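Local coordinates for sulfur oxidation protein soxB (Thermus thermophilus, PDB 2WDD) that probably hydrolyses the sulfur-sulfur bond of a cysteine S-thiosulfonate in the sulfur oxidation pathway, at a site that holds two manganese ions, at residues V89-L94 with T409-Q414; A391-V396 with P430-F435; L268-A273 with R293-G298. One frame throughout, in Å; residues are numbered along the deposited sequence.

Interaction 1: V89-L94 with T409-Q414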
ATOM      1  N   VAL A  89       1.019 -15.028 -10.789  1.00  8.36           N
ATOM      2  CA  VAL A  89       0.931 -16.281 -11.552  1.00  8.61           C
ATOM      3  C   VAL A  89      -0.429 -16.951 -11.318  1.00 10.66           C
ATOM      4  O   VAL A  89      -0.870 -17.066 -10.180  1.00 10.07           O
ATOM      5  CB  VAL A  89       2.122 -17.216 -11.229  1.00 11.99           C
ATOM      6  CG1 VAL A  89       1.930 -18.597 -11.861  1.00 11.66           C
ATOM      7  CG2 VAL A  89       3.425 -16.583 -11.722  1.00 12.95           C
ATOM      8  N   ASP A  90      -1.092 -17.347 -12.405  1.00  9.46           N
ATOM      9  CA  ASP A  90      -2.411 -18.003 -12.347  1.00  9.42           C
ATOM     10  C   ASP A  90      -3.489 -17.168 -11.686  1.00 12.04           C
ATOM     11  O   ASP A  90      -4.502 -17.707 -11.236  1.00 11.76           O
ATOM     12  CB  ASP A  90      -2.337 -19.359 -11.620  1.00 11.08           C
ATOM     13  CG  ASP A  90      -1.221 -20.254 -12.134  1.00 14.12           C
ATOM     14  OD1 ASP A  90      -0.992 -20.294 -13.360  1.00 14.98           O
ATOM     15  OD2 ASP A  90      -0.615 -20.959 -11.303  1.00 15.70           O
ATOM     16  N   PHE A  91      -3.291 -15.856 -11.615  1.00  8.49           N
ATOM     17  CA  PHE A  91      -4.224 -15.026 -10.862  1.00  8.08           C
ATOM     18  C   PHE A  91      -5.711 -15.200 -11.117  1.00 10.38           C
ATOM     19  O   PHE A  91      -6.469 -15.461 -10.179  1.00 10.22           O
ATOM     20  CB  PHE A  91      -3.845 -13.550 -10.860  1.00  8.72           C
ATOM     21  CG  PHE A  91      -4.737 -12.719  -9.989  1.00  8.75           C
ATOM     22  CD1 PHE A  91      -4.552 -12.689  -8.613  1.00 10.72           C
ATOM     23  CD2 PHE A  91      -5.822 -12.046 -10.530  1.00  8.70           C
ATOM     24  CE1 PHE A  91      -5.399 -11.940  -7.795  1.00 10.94           C
ATOM     25  CE2 PHE A  91      -6.690 -11.327  -9.723  1.00 10.56           C
ATOM     26  CZ  PHE A  91      -6.475 -11.267  -8.353  1.00  9.76           C
ATOM     27  N   VAL A  92      -6.148 -14.984 -12.352  1.00  9.11           N
ATOM     28  CA  VAL A  92      -7.577 -15.070 -12.611  1.00  8.50           C
ATOM     29  C   VAL A  92      -8.123 -16.445 -12.232  1.00 11.51           C
ATOM     30  O   VAL A  92      -9.162 -16.544 -11.574  1.00 11.22           O
ATOM     31  CB  VAL A  92      -7.935 -14.690 -14.049  1.00 12.24           C
ATOM     32  CG1 VAL A  92      -9.423 -14.938 -14.298  1.00 12.28           C
ATOM     33  CG2 VAL A  92      -7.565 -13.236 -14.323  1.00 12.74           C
ATOM     34  N   GLU A  93      -7.413 -17.500 -12.637  1.00 11.38           N
ATOM     35  CA  GLU A  93      -7.854 -18.856 -12.330  0.50 11.84           C
ATOM     36  C   GLU A  93      -7.993 -19.062 -10.825  1.00 14.69           C
ATOM     37  O   GLU A  93      -9.002 -19.599 -10.357  1.00 14.25           O
ATOM     38  CB  GLU A  93      -6.894 -19.889 -12.927  0.50 13.66           C
ATOM     39  CG  GLU A  93      -6.813 -19.844 -14.446  0.50 24.24           C
ATOM     40  CD  GLU A  93      -6.082 -21.036 -15.037  0.50 47.80           C
ATOM     41  OE1 GLU A  93      -6.436 -22.185 -14.699  0.50 45.98           O
ATOM     42  OE2 GLU A  93      -5.166 -20.824 -15.858  0.50 42.75           O
ATOM     43  N   LEU A  94      -7.005 -18.607 -10.063  1.00 10.67           N
ATOM     44  CA  LEU A  94      -7.054 -18.761  -8.611  1.00 10.62           C
ATOM     45  C   LEU A  94      -8.098 -17.866  -7.946  1.00 12.87           C
ATOM     46  O   LEU A  94      -8.671 -18.234  -6.924  1.00 12.00           O
ATOM     47  CB  LEU A  94      -5.670 -18.573  -7.986  1.00 10.31           C
ATOM     48  CG  LEU A  94      -4.666 -19.617  -8.484  1.00 12.99           C
ATOM     49  CD1 LEU A  94      -3.331 -19.472  -7.762  1.00 13.34           C
ATOM     50  CD2 LEU A  94      -5.230 -21.038  -8.319  1.00 14.15           C
ATOM     51  N   THR A 409      -8.499  -5.025  -7.930  1.00  8.67           N
ATOM     52  CA  THR A 409      -8.335  -5.720  -9.197  1.00  8.48           C
ATOM     53  C   THR A 409      -9.708  -6.141  -9.719  1.00 11.18           C
ATOM     54  O   THR A 409     -10.470  -6.764  -8.995  1.00 10.85           O
ATOM     55  CB  THR A 409      -7.421  -6.959  -9.014  1.00 12.58           C
ATOM     56  OG1 THR A 409      -6.163  -6.566  -8.442  1.00 10.33           O
ATOM     57  CG2 THR A 409      -7.175  -7.647 -10.341  1.00 11.67           C
ATOM     58  N   ILE A 410     -10.010  -5.806 -10.971  1.00  9.52           N
ATOM     59  CA  ILE A 410     -11.297  -6.167 -11.589  1.00 10.37           C
ATOM     60  C   ILE A 410     -11.099  -7.385 -12.479  1.00 11.18           C
ATOM     61  O   ILE A 410     -10.242  -7.392 -13.356  1.00 10.92           O
ATOM     62  CB  ILE A 410     -11.846  -4.996 -12.426  1.00 12.97           C
ATOM     63  CG1 ILE A 410     -11.815  -3.705 -11.615  1.00 14.17           C
ATOM     64  CG2 ILE A 410     -13.261  -5.300 -12.917  1.00 13.10           C
ATOM     65  CD1 ILE A 410     -12.621  -3.796 -10.369  1.00 15.00           C
ATOM     66  N   LEU A 411     -11.905  -8.417 -12.262  1.00 10.04           N
ATOM     67  CA  LEU A 411     -11.771  -9.645 -13.040  1.00  9.87           C
ATOM     68  C   LEU A 411     -12.472  -9.524 -14.381  1.00 12.97           C
ATOM     69  O   LEU A 411     -13.382  -8.710 -14.550  1.00 13.39           O
ATOM     70  CB  LEU A 411     -12.385 -10.818 -12.276  1.00  9.47           C
ATOM     71  CG  LEU A 411     -11.791 -11.164 -10.908  1.00 12.80           C
ATOM     72  CD1 LEU A 411     -12.491 -12.428 -10.357  1.00 13.05           C
ATOM     73  CD2 LEU A 411     -10.293 -11.392 -11.056  1.00 13.83           C
ATOM     74  N   PRO A 412     -12.107 -10.390 -15.332  1.00 10.87           N
ATOM     75  CA  PRO A 412     -12.810 -10.359 -16.617  1.00 11.26           C
ATOM     76  C   PRO A 412     -14.297 -10.614 -16.390  1.00 15.24           C
ATOM     77  O   PRO A 412     -14.676 -11.508 -15.626  1.00 13.86           O
ATOM     78  CB  PRO A 412     -12.191 -11.537 -17.377  1.00 12.85           C
ATOM     79  CG  PRO A 412     -10.828 -11.701 -16.771  1.00 16.03           C
ATOM     80  CD  PRO A 412     -11.003 -11.370 -15.324  1.00 11.92           C
ATOM     81  N   GLY A 413     -15.135  -9.817 -17.045  1.00 14.40           N
ATOM     82  CA  GLY A 413     -16.575  -9.944 -16.930  1.00 14.48           C
ATOM     83  C   GLY A 413     -17.177  -9.266 -15.715  1.00 18.47           C
ATOM     84  O   GLY A 413     -18.399  -9.245 -15.551  1.00 18.58           O
ATOM     85  N   GLN A 414     -16.327  -8.698 -14.860  1.00 14.05           N
ATOM     86  CA  GLN A 414     -16.789  -8.040 -13.646  1.00 12.95           C
ATOM     87  C   GLN A 414     -17.198  -6.588 -13.886  1.00 15.34           C
ATOM     88  O   GLN A 414     -16.580  -5.884 -14.680  1.00 14.21           O
ATOM     89  CB  GLN A 414     -15.726  -8.131 -12.535  1.00 13.45           C
ATOM     90  CG  GLN A 414     -16.167  -7.502 -11.222  1.00 14.13           C
ATOM     91  CD  GLN A 414     -15.152  -7.650 -10.091  1.00 14.97           C
ATOM     92  OE1 GLN A 414     -13.996  -8.019 -10.309  1.00 13.94           O
ATOM     93  NE2 GLN A 414     -15.584  -7.338  -8.878  1.00 12.14           N
TER
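Leu-411, whose side chain meets the ring of Phe-91, is held at its backbone N, which donates to Gln-414 OE1 at 2.9 Å. The N-H...O angle of 173° is close to linear, and the donor lies in the carbonyl plane of the amide, the geometry of a well-formed bond. It runs alongside the main-chain bond from Gln-414 N to Leu-411 O (3.0 Å), which closes a type II turn over Pro-412 and Gly-413. Gln-414 thus ties the turn to its first residue by both backbone and side chain.

Between the two segments the contacts are apolar. Phe-91 is the hub: its CE2 lies 3.8 Å from Leu-411 CD2 and also 3.8 Å from Thr-409 CG2. Both methyls reach the ring obliquely; the leucine side chain crosses that of Phe-91 at about a right angle, whereas the side chains of Thr-409 and Phe-91 point at each other from opposite directions. With CG of Phe-91 anti to the backbone N (chi1 -175°), the ring extends from the first turn of its helix toward the loop. Thr-409 divides its branches by chemistry, giving CG2 to the ring while OG1 bonds to Met-47 N. One residue further along the helix, both methyls of Val-92, CG1 and CG2, reach the CD corner of the Pro-412 ring, each at 4.0 Å.

The geometry amounts to a helix start docked on a turn, consistent with an interface between the metal-binding part and the 5'-nucleotidase C-terminal region. The side chain of Thr-409 is about 11 Å from that of His-288, a manganese ligand. Helix 91-98 adds a polar tie through Arg-96 NH2 to Pro-412 O, while helix 418-425 packs against Ile-410 and Gln-414.

Interaction 2: A391-V396 with P430-F435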
ATOM      1  N   ALA A 391     -10.510  10.393 -23.897  1.00 12.56           N
ATOM      2  CA  ALA A 391     -11.829  10.346 -24.515  1.00 12.98           C
ATOM      3  C   ALA A 391     -12.617  11.611 -24.189  1.00 16.35           C
ATOM      4  O   ALA A 391     -13.318  12.151 -25.049  1.00 16.87           O
ATOM      5  CB  ALA A 391     -12.613   9.103 -24.041  1.00 13.74           C
ATOM      6  N   ILE A 392     -12.517  12.076 -22.948  1.00 12.22           N
ATOM      7  CA  ILE A 392     -13.258  13.260 -22.534  0.50 12.60           C
ATOM      8  C   ILE A 392     -12.533  14.560 -22.848  1.00 15.95           C
ATOM      9  O   ILE A 392     -13.175  15.602 -23.070  1.00 15.60           O
ATOM     10  CB  ILE A 392     -13.707  13.162 -21.073  0.50 15.65           C
ATOM     11  CG1 ILE A 392     -14.690  11.998 -20.911  0.50 16.55           C
ATOM     12  CG2 ILE A 392     -14.349  14.469 -20.616  0.50 16.68           C
ATOM     13  CD1 ILE A 392     -14.965  11.634 -19.483  0.50 22.45           C
ATOM     14  N   TYR A 393     -11.207  14.495 -22.904  1.00 12.82           N
ATOM     15  CA  TYR A 393     -10.372  15.650 -23.228  1.00 11.93           C
ATOM     16  C   TYR A 393      -9.394  15.284 -24.339  1.00 15.15           C
ATOM     17  O   TYR A 393      -8.210  15.050 -24.104  1.00 14.21           O
ATOM     18  CB  TYR A 393      -9.592  16.103 -21.995  1.00 11.92           C
ATOM     19  CG  TYR A 393     -10.476  16.413 -20.821  1.00 12.40           C
ATOM     20  CD1 TYR A 393     -11.130  17.631 -20.732  1.00 14.16           C
ATOM     21  CD2 TYR A 393     -10.662  15.489 -19.800  1.00 13.22           C
ATOM     22  CE1 TYR A 393     -11.945  17.921 -19.661  1.00 14.17           C
ATOM     23  CE2 TYR A 393     -11.476  15.766 -18.721  1.00 14.09           C
ATOM     24  CZ  TYR A 393     -12.122  16.987 -18.656  1.00 19.85           C
ATOM     25  OH  TYR A 393     -12.958  17.278 -17.600  1.00 16.33           O
ATOM     26  N   PRO A 394      -9.891  15.221 -25.580  1.00 14.34           N
ATOM     27  CA  PRO A 394      -9.118  14.826 -26.761  1.00 14.20           C
ATOM     28  C   PRO A 394      -7.860  15.660 -27.029  1.00 17.17           C
ATOM     29  O   PRO A 394      -6.944  15.192 -27.705  1.00 17.94           O
ATOM     30  CB  PRO A 394     -10.134  14.955 -27.907  1.00 16.19           C
ATOM     31  CG  PRO A 394     -11.480  14.893 -27.244  1.00 21.57           C
ATOM     32  CD  PRO A 394     -11.295  15.531 -25.900  1.00 16.74           C
ATOM     33  N   GLU A 395      -7.796  16.875 -26.480  1.00 13.21           N
ATOM     34  CA  GLU A 395      -6.623  17.724 -26.658  0.50 11.29           C
ATOM     35  C   GLU A 395      -5.403  17.213 -25.878  1.00 16.72           C
ATOM     36  O   GLU A 395      -4.262  17.545 -26.208  1.00 17.56           O
ATOM     37  CB  GLU A 395      -6.948  19.157 -26.231  0.50 11.76           C
ATOM     38  CG  GLU A 395      -8.303  19.656 -26.728  0.50 20.35           C
ATOM     39  CD  GLU A 395      -9.390  19.620 -25.659  0.50 31.85           C
ATOM     40  OE1 GLU A 395     -10.084  20.646 -25.496  0.50 30.75           O
ATOM     41  OE2 GLU A 395      -9.595  18.564 -25.020  0.50 10.62           O
ATOM     42  N   VAL A 396      -5.645  16.395 -24.855  1.00 13.58           N
ATOM     43  CA  VAL A 396      -4.555  15.874 -24.024  1.00 13.29           C
ATOM     44  C   VAL A 396      -3.656  14.905 -24.773  1.00 15.04           C
ATOM     45  O   VAL A 396      -4.142  13.930 -25.362  1.00 14.09           O
ATOM     46  CB  VAL A 396      -5.086  15.240 -22.745  1.00 15.77           C
ATOM     47  CG1 VAL A 396      -3.945  14.584 -21.957  1.00 14.96           C
ATOM     48  CG2 VAL A 396      -5.805  16.276 -21.906  1.00 15.60           C
ATOM     49  N   PRO A 430      -8.465  14.601  -5.201  1.00 10.85           N
ATOM     50  CA  PRO A 430      -8.598  13.813  -6.437  1.00 10.47           C
ATOM     51  C   PRO A 430      -8.635  14.611  -7.730  1.00 13.92           C
ATOM     52  O   PRO A 430      -8.865  14.053  -8.804  1.00 12.99           O
ATOM     53  CB  PRO A 430      -9.950  13.131  -6.233  1.00 12.15           C
ATOM     54  CG  PRO A 430     -10.758  14.218  -5.546  1.00 16.39           C
ATOM     55  CD  PRO A 430      -9.780  14.868  -4.583  1.00 12.31           C
ATOM     56  N   GLU A 431      -8.395  15.909  -7.639  1.00 12.45           N
ATOM     57  CA  GLU A 431      -8.455  16.758  -8.817  1.00 11.83           C
ATOM     58  C   GLU A 431      -7.589  16.317  -9.985  1.00 13.11           C
ATOM     59  O   GLU A 431      -6.399  16.043  -9.830  1.00 11.64           O
ATOM     60  CB  GLU A 431      -8.118  18.198  -8.444  1.00 13.76           C
ATOM     61  CG  GLU A 431      -9.158  18.850  -7.539  1.00 20.99           C
ATOM     62  CD  GLU A 431      -8.945  18.553  -6.054  1.00 39.31           C
ATOM     63  OE1 GLU A 431      -7.980  17.835  -5.701  1.00 21.16           O
ATOM     64  OE2 GLU A 431      -9.746  19.054  -5.236  1.00 35.47           O
ATOM     65  N   LEU A 432      -8.185  16.355 -11.178  1.00 11.29           N
ATOM     66  CA  LEU A 432      -7.469  16.117 -12.409  1.00 10.85           C
ATOM     67  C   LEU A 432      -7.062  17.501 -12.918  1.00 14.01           C
ATOM     68  O   LEU A 432      -7.898  18.417 -13.003  1.00 12.96           O
ATOM     69  CB  LEU A 432      -8.377  15.437 -13.445  1.00 10.51           C
ATOM     70  CG  LEU A 432      -7.759  15.306 -14.844  1.00 13.06           C
ATOM     71  CD1 LEU A 432      -6.586  14.326 -14.855  1.00 12.58           C
ATOM     72  CD2 LEU A 432      -8.820  14.885 -15.874  1.00 13.87           C
ATOM     73  N   TYR A 433      -5.782  17.667 -13.218  1.00 10.24           N
ATOM     74  CA  TYR A 433      -5.270  18.945 -13.706  1.00 10.41           C
ATOM     75  C   TYR A 433      -4.835  18.796 -15.158  1.00 12.63           C
ATOM     76  O   TYR A 433      -4.234  17.786 -15.513  1.00 10.66           O
ATOM     77  CB  TYR A 433      -4.055  19.368 -12.884  1.00 11.23           C
ATOM     78  CG  TYR A 433      -4.381  19.696 -11.453  1.00 12.93           C
ATOM     79  CD1 TYR A 433      -4.867  20.943 -11.106  1.00 15.04           C
ATOM     80  CD2 TYR A 433      -4.270  18.736 -10.457  1.00 14.68           C
ATOM     81  CE1 TYR A 433      -5.189  21.249  -9.794  1.00 16.07           C
ATOM     82  CE2 TYR A 433      -4.570  19.033  -9.142  1.00 15.59           C
ATOM     83  CZ  TYR A 433      -5.032  20.293  -8.815  1.00 22.20           C
ATOM     84  OH  TYR A 433      -5.362  20.589  -7.506  1.00 19.66           O
ATOM     85  N   LEU A 434      -5.110  19.815 -15.979  1.00 11.69           N
ATOM     86  CA  LEU A 434      -4.681  19.851 -17.383  1.00 12.13           C
ATOM     87  C   LEU A 434      -3.710  21.024 -17.505  1.00 13.37           C
ATOM     88  O   LEU A 434      -4.018  22.140 -17.082  1.00 12.58           O
ATOM     89  CB  LEU A 434      -5.884  20.066 -18.324  1.00 12.97           C
ATOM     90  CG  LEU A 434      -6.502  18.806 -18.946  1.00 18.08           C
ATOM     91  CD1 LEU A 434      -6.822  17.747 -17.913  1.00 17.68           C
ATOM     92  CD2 LEU A 434      -7.743  19.119 -19.782  1.00 17.81           C
ATOM     93  N   PHE A 435      -2.525  20.764 -18.038  1.00 10.34           N
ATOM     94  CA  PHE A 435      -1.501  21.798 -18.100  1.00 10.31           C
ATOM     95  C   PHE A 435      -0.454  21.441 -19.137  1.00 13.25           C
ATOM     96  O   PHE A 435      -0.239  20.264 -19.433  1.00 12.10           O
ATOM     97  CB  PHE A 435      -0.837  21.942 -16.723  1.00 11.38           C
ATOM     98  CG  PHE A 435      -0.348  20.634 -16.158  1.00 11.51           C
ATOM     99  CD1 PHE A 435       0.937  20.179 -16.419  1.00 12.65           C
ATOM    100  CD2 PHE A 435      -1.218  19.808 -15.467  1.00 11.86           C
ATOM    101  CE1 PHE A 435       1.363  18.931 -15.942  1.00 13.12           C
ATOM    102  CE2 PHE A 435      -0.809  18.566 -14.998  1.00 13.58           C
ATOM    103  CZ  PHE A 435       0.481  18.129 -15.234  1.00 11.27           C
TER
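Tyr-393 and Leu-434 cross obliquely, the leucine CD2 standing 3.8 Å from Tyr-393 CD1 and 4.0 Å from its CG. That methyl approaches the ring at a slant, near the base of the side chain. Further out, Leu-432 runs antiparallel alongside the tyrosine side chain, and its CD2 reaches CE2 of Tyr-393 at 4.0 Å. The ring therefore spans two leucines on the same side of the strand, with Tyr-433 between them in sequence and facing the other way.

Val-396 lies at about a right angle to Leu-434, with CG2 of the valine 4.0 Å from the leucine CG. Leu-434 is consequently held by both ends of a type I turn, which Val-396 N closes on Tyr-393 O at 3.0 Å. Because Tyr-393 CG is anti to the carbonyl carbon (chi1 -56°), the ring points across to the strand, and its OH is hydrogen-bonded with Arg-524 NE.

The contact joins the turn that follows helix 380-392 to strand 431-438, within the 5'-nucleotidase C-terminal region. Strand 501-507 completes the apolar patch, Ala-505 touching both Val-396 and Leu-434; strand 524-525 pairs beside Leu-432, and helix 526-537 packs on Ile-392.

Interaction 3: L268-A273 with R293-G298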
ATOM      1  N   LEU A 268      13.576   0.588   3.685  1.00  9.98           N
ATOM      2  CA  LEU A 268      14.081   1.516   4.686  1.00 10.63           C
ATOM      3  C   LEU A 268      14.177   0.799   6.040  1.00 13.03           C
ATOM      4  O   LEU A 268      15.144   0.965   6.778  1.00 13.00           O
ATOM      5  CB  LEU A 268      13.201   2.757   4.762  1.00 10.62           C
ATOM      6  CG  LEU A 268      13.604   3.812   5.789  1.00 13.35           C
ATOM      7  CD1 LEU A 268      15.100   4.159   5.680  1.00 13.41           C
ATOM      8  CD2 LEU A 268      12.734   5.056   5.593  1.00 15.46           C
ATOM      9  N   ASP A 269      13.188  -0.033   6.353  1.00  9.74           N
ATOM     10  CA  ASP A 269      13.248  -0.800   7.585  1.00  9.59           C
ATOM     11  C   ASP A 269      14.492  -1.691   7.584  1.00 13.75           C
ATOM     12  O   ASP A 269      15.134  -1.858   8.625  1.00 12.18           O
ATOM     13  CB  ASP A 269      12.009  -1.678   7.730  1.00 10.73           C
ATOM     14  CG  ASP A 269      10.778  -0.895   8.149  1.00 12.66           C
ATOM     15  OD1 ASP A 269      10.935   0.168   8.795  1.00 13.30           O
ATOM     16  OD2 ASP A 269       9.656  -1.393   7.895  1.00 12.58           O
ATOM     17  N   ALA A 270      14.809  -2.303   6.439  1.00 10.69           N
ATOM     18  CA  ALA A 270      15.981  -3.184   6.376  1.00 10.80           C
ATOM     19  C   ALA A 270      17.259  -2.390   6.636  1.00 15.53           C
ATOM     20  O   ALA A 270      18.176  -2.881   7.304  1.00 15.08           O
ATOM     21  CB  ALA A 270      16.056  -3.905   5.029  1.00 11.66           C
ATOM     22  N   ALA A 271      17.317  -1.166   6.120  1.00 13.30           N
ATOM     23  CA  ALA A 271      18.487  -0.314   6.326  1.00 13.55           C
ATOM     24  C   ALA A 271      18.613   0.031   7.809  1.00 17.91           C
ATOM     25  O   ALA A 271      19.716   0.023   8.364  1.00 18.05           O
ATOM     26  CB  ALA A 271      18.383   0.956   5.482  1.00 14.09           C
ATOM     27  N   LEU A 272      17.483   0.306   8.458  1.00 14.78           N
ATOM     28  CA  LEU A 272      17.478   0.622   9.882  1.00 15.11           C
ATOM     29  C   LEU A 272      17.908  -0.570  10.733  1.00 19.82           C
ATOM     30  O   LEU A 272      18.545  -0.396  11.777  1.00 18.88           O
ATOM     31  CB  LEU A 272      16.098   1.106  10.328  1.00 15.28           C
ATOM     32  CG  LEU A 272      15.675   2.473   9.785  1.00 19.48           C
ATOM     33  CD1 LEU A 272      14.227   2.756  10.168  1.00 20.00           C
ATOM     34  CD2 LEU A 272      16.604   3.572  10.316  1.00 21.24           C
ATOM     35  N   ALA A 273      17.560  -1.776  10.291  1.00 15.60           N
ATOM     36  CA  ALA A 273      17.933  -2.987  11.016  1.00 16.15           C
ATOM     37  C   ALA A 273      19.454  -3.112  11.120  1.00 23.27           C
ATOM     38  O   ALA A 273      19.975  -3.718  12.056  1.00 24.67           O
ATOM     39  CB  ALA A 273      17.345  -4.219  10.340  1.00 16.51           C
ATOM     40  N   ARG A 293       7.886 -16.079   5.090  1.00  9.59           N
ATOM     41  CA  ARG A 293       8.924 -16.426   6.056  1.00  8.84           C
ATOM     42  C   ARG A 293       9.576 -15.082   6.368  1.00 11.59           C
ATOM     43  O   ARG A 293       9.712 -14.242   5.472  1.00 10.58           O
ATOM     44  CB  ARG A 293       9.951 -17.369   5.425  1.00  9.79           C
ATOM     45  CG  ARG A 293       9.374 -18.695   4.972  1.00 15.15           C
ATOM     46  CD  ARG A 293      10.482 -19.662   4.576  0.65 15.55           C
ATOM     47  NE  ARG A 293       9.971 -20.824   3.852  0.65 22.29           N
ATOM     48  CZ  ARG A 293       9.523 -21.933   4.432  0.65 40.77           C
ATOM     49  NH1 ARG A 293       9.503 -22.031   5.754  0.65 33.00           N
ATOM     50  NH2 ARG A 293       9.092 -22.946   3.690  0.65 28.47           N
ATOM     51  N   PRO A 294       9.970 -14.850   7.631  1.00  9.41           N
ATOM     52  CA  PRO A 294      10.557 -13.553   7.989  1.00  9.73           C
ATOM     53  C   PRO A 294      11.905 -13.325   7.314  1.00 13.75           C
ATOM     54  O   PRO A 294      12.647 -14.271   7.013  1.00 13.77           O
ATOM     55  CB  PRO A 294      10.709 -13.639   9.511  1.00 11.35           C
ATOM     56  CG  PRO A 294      10.901 -15.130   9.764  1.00 14.02           C
ATOM     57  CD  PRO A 294       9.996 -15.807   8.759  1.00 10.67           C
ATOM     58  N   TRP A 295      12.207 -12.059   7.066  1.00 10.85           N
ATOM     59  CA  TRP A 295      13.433 -11.671   6.401  1.00 10.10           C
ATOM     60  C   TRP A 295      14.441 -11.309   7.481  1.00 13.46           C
ATOM     61  O   TRP A 295      14.195 -10.417   8.291  1.00 12.45           O
ATOM     62  CB  TRP A 295      13.141 -10.457   5.507  1.00  9.17           C
ATOM     63  CG  TRP A 295      14.284  -9.962   4.707  1.00  9.60           C
ATOM     64  CD1 TRP A 295      15.430 -10.640   4.375  1.00 12.42           C
ATOM     65  CD2 TRP A 295      14.373  -8.692   4.075  1.00  9.11           C
ATOM     66  NE1 TRP A 295      16.238  -9.851   3.593  1.00 11.68           N
ATOM     67  CE2 TRP A 295      15.612  -8.643   3.396  1.00 12.13           C
ATOM     68  CE3 TRP A 295      13.526  -7.578   4.016  1.00 10.02           C
ATOM     69  CZ2 TRP A 295      16.015  -7.524   2.656  1.00 11.36           C
ATOM     70  CZ3 TRP A 295      13.933  -6.469   3.293  1.00 11.30           C
ATOM     71  CH2 TRP A 295      15.157  -6.460   2.603  1.00 11.75           C
ATOM     72  N   ARG A 296      15.555 -12.031   7.520  1.00 12.08           N
ATOM     73  CA  ARG A 296      16.585 -11.786   8.516  1.00 12.45           C
ATOM     74  C   ARG A 296      17.558 -10.726   7.985  1.00 15.53           C
ATOM     75  O   ARG A 296      18.217 -10.928   6.957  1.00 15.29           O
ATOM     76  CB  ARG A 296      17.348 -13.084   8.819  1.00 13.37           C
ATOM     77  CG  ARG A 296      18.385 -12.932   9.916  1.00 16.76           C
ATOM     78  CD  ARG A 296      17.724 -12.729  11.258  1.00 19.90           C
ATOM     79  NE  ARG A 296      18.694 -12.738  12.353  1.00 24.58           N
ATOM     80  CZ  ARG A 296      18.385 -12.521  13.627  1.00 36.45           C
ATOM     81  NH1 ARG A 296      17.129 -12.276  13.981  1.00 24.85           N
ATOM     82  NH2 ARG A 296      19.333 -12.545  14.552  1.00 24.14           N
ATOM     83  N   VAL A 297      17.634  -9.602   8.685  1.00 12.49           N
ATOM     84  CA  VAL A 297      18.549  -8.518   8.347  1.00 12.32           C
ATOM     85  C   VAL A 297      19.263  -8.116   9.634  1.00 17.00           C
ATOM     86  O   VAL A 297      18.620  -7.759  10.620  1.00 15.17           O
ATOM     87  CB  VAL A 297      17.810  -7.308   7.734  1.00 15.97           C
ATOM     88  CG1 VAL A 297      18.820  -6.215   7.374  1.00 16.11           C
ATOM     89  CG2 VAL A 297      17.011  -7.732   6.493  1.00 15.35           C
ATOM     90  N   GLY A 298      20.587  -8.224   9.643  1.00 17.50           N
ATOM     91  CA  GLY A 298      21.352  -7.930  10.844  1.00 18.03           C
ATOM     92  C   GLY A 298      20.881  -8.884  11.930  1.00 20.36           C
ATOM     93  O   GLY A 298      20.812 -10.092  11.714  1.00 20.28           O
TER
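Ala-270 and Ala-273 meet Trp-295 and Val-297 where the helix of a beta-alpha-beta crossover packs on an edge strand of its own sheet. Helix 266-273 connects the parallel strands 257-262 and 281-284; strand 295-297 lies at the margin, antiparallel to 300-304. The axes of segments 268-273 and 295-297 come within 8.9 Å, with 42° between their N-to-C directions, a close fit that the small alanine side chains permit.

Apolar contacts carry the interface. Ala-270 CB touches the far end of the indole, 3.6 Å from Trp-295 CH2, at an oblique approach. Ala-273 CB, one turn later, sits 3.9 Å from Val-297 CG1. On the strand, Trp-295 and Val-297 are two residues apart and point the same way, so that Val-297 CG2 stands 3.5 Å above the indole plane, over its centre, a CH-pi contact that braces the ring Ala-270 touches.

Polar bonding holds the same helix through Asp-269: its OD1 is gripped by Ser-262 OG and Asn-264 ND2, and its OD2 bonds to Ser-284 OG, tying the helix to both crossover strands.

Backbone atoms also take part through van der Waals contact. Val-297 CG1, anti to the backbone N (chi1 -179°), is carried toward the helix until it lies 3.4 Å from Ala-270 O.

All three contacts are mainly buried and apolar across their segments, yet they join different elements. Interaction 3 is local, a helix against the margin of its own sheet, and is nested in the chain loop closed by interaction 1. Interaction 1 bridges 315 residues between a helix start and a turn, with an aromatic hub. Its 409-414 side shares the 5'-nucleotidase C-terminal region with interaction 2, which sets a post-helical turn on a strand through a tyrosine ring and a valine against two leucines; interaction 3 relies on small alanines. Interactions 2 and 3 pack on different sheets, on opposite sides of the chain's centre, with centres 42 Å apart.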